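Acyl-coenzyme A oxidase acox-1.1 (Caenorhabditis elegans, PDB 5K3H) catalyses the FAD-dependent, oxygen-consuming desaturation of acyl-CoAs to (2E)-enoyl-CoAs, the first step of peroxisomal beta-oxidation. Local coordinates at residues B[516-519]-B[525-528]. Sequence-based numbering, arbitrary orientation.
Sequences NGEK and NKSS
Glu518 and Lys526 meet in a surface salt bridge, the one direct link between the turn 516-519 and helical segment 525-528. Lys526 NZ donates to Glu518 OE2 at 2.8 Å. It comes in on the syn side of the carboxylate but 29° out of its plane. Glu518 OE1 lies 4.0 Å from Lys526 NZ, so a single oxygen takes the bond. The two side chains cross at about a right angle. Lys526 runs fully extended beyond CG, while Glu518 bends at chi2 (-91°), and together they span alpha carbons 9.7 Å apart.

Both side chains also touch Leu513 of helix 489-515. That helix ends in a Schellman motif with Gly517 as C-prime, and Lys519 sits at the N-cap position of helix 520-553, making this a tight helix-to-helix connection.

Within helical segment 525-528, Ser528 N and OG both donate to Asn525 O, from the same face of its carbonyl plane. Lys526 O accepts from Lys509 NZ and from Gln338 NE2 of the second subunit.

An alanine in place of Glu518 would probably leave the Lys526 ammonium without this carboxylate and free to swing into solvent. With one ion pair at the surface, the chemistry implies a modest, probably salt-sensitive tie across the helix junction.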
loop_
_atom_site.group_PDB
_atom_site.type_symbol
_atom_site.label_atom_id
_atom_site.label_comp_id
_atom_site.label_asym_id
_atom_site.label_seq_id
_atom_site.Cartn_x
_atom_site.Cartn_y
_atom_site.Cartn_z
ATOM N N ASN B 516 10.308 -20.220 34.653
ATOM C CA ASN B 516 11.606 -19.716 35.082
ATOM C C ASN B 516 11.500 -18.378 35.807
ATOM O O ASN B 516 12.500 -17.662 35.930
ATOM C CB ASN B 516 12.568 -19.602 33.899
ATOM C CG ASN B 516 12.934 -20.952 33.340
ATOM O OD1 ASN B 516 12.455 -21.983 33.835
ATOM N ND2 ASN B 516 13.798 -20.970 32.325
ATOM N N GLY B 517 10.305 -17.990 36.234
ATOM C CA GLY B 517 10.179 -16.848 37.114
ATOM C C GLY B 517 9.754 -15.550 36.469
ATOM O O GLY B 517 9.644 -14.543 37.183
ATOM N N GLU B 518 9.568 -15.520 35.150
ATOM C CA GLU B 518 9.142 -14.296 34.492
ATOM C C GLU B 518 7.726 -13.948 34.907
ATOM O O GLU B 518 6.882 -14.830 35.082
ATOM C CB GLU B 518 9.210 -14.459 32.979
ATOM C CG GLU B 518 10.625 -14.584 32.468
ATOM C CD GLU B 518 11.223 -13.251 32.098
ATOM O OE1 GLU B 518 10.633 -12.206 32.510
ATOM O OE2 GLU B 518 12.304 -13.278 31.436
ATOM N N LYS B 519 7.457 -12.651 35.013
ATOM C CA LYS B 519 6.123 -12.192 35.338
ATOM C C LYS B 519 5.261 -12.666 34.175
ATOM O O LYS B 519 5.768 -12.897 33.077
ATOM C CB LYS B 519 6.083 -10.669 35.448
ATOM C CG LYS B 519 5.747 -10.156 36.838
ATOM C CD LYS B 519 6.982 -9.616 37.540
ATOM C CE LYS B 519 6.626 -8.998 38.883
ATOM N NZ LYS B 519 7.676 -9.255 39.908
ATOM N N ASN B 525 4.510 -10.706 26.593
ATOM C CA ASN B 525 5.159 -9.780 25.667
ATOM C C ASN B 525 6.385 -10.402 25.003
ATOM O O ASN B 525 6.607 -10.228 23.802
ATOM C CB ASN B 525 5.555 -8.500 26.398
ATOM C CG ASN B 525 6.094 -7.441 25.451
ATOM O OD1 ASN B 525 5.672 -7.352 24.285
ATOM N ND2 ASN B 525 7.038 -6.635 25.939
ATOM N N LYS B 526 7.212 -11.103 25.773
ATOM C CA LYS B 526 8.405 -11.690 25.186
ATOM C C LYS B 526 8.081 -12.792 24.193
ATOM O O LYS B 526 8.970 -13.176 23.430
ATOM C CB LYS B 526 9.331 -12.235 26.273
ATOM C CG LYS B 526 10.093 -11.180 27.050
ATOM C CD LYS B 526 11.131 -11.838 27.928
ATOM C CE LYS B 526 11.974 -10.797 28.644
ATOM N NZ LYS B 526 13.073 -11.433 29.458
ATOM N N SER B 527 6.835 -13.284 24.177
ATOM C CA SER B 527 6.385 -14.349 23.290
ATOM C C SER B 527 5.449 -13.871 22.192
ATOM O O SER B 527 5.040 -14.688 21.357
ATOM C CB SER B 527 5.648 -15.413 24.102
ATOM O OG SER B 527 6.429 -15.874 25.180
ATOM N N SER B 528 5.136 -12.571 22.143
ATOM C CA SER B 528 3.938 -12.105 21.443
ATOM C C SER B 528 4.041 -12.273 19.929
ATOM O O SER B 528 3.026 -12.558 19.281
ATOM C CB SER B 528 3.637 -10.646 21.822
ATOM O OG SER B 528 4.773 -9.809 21.682
#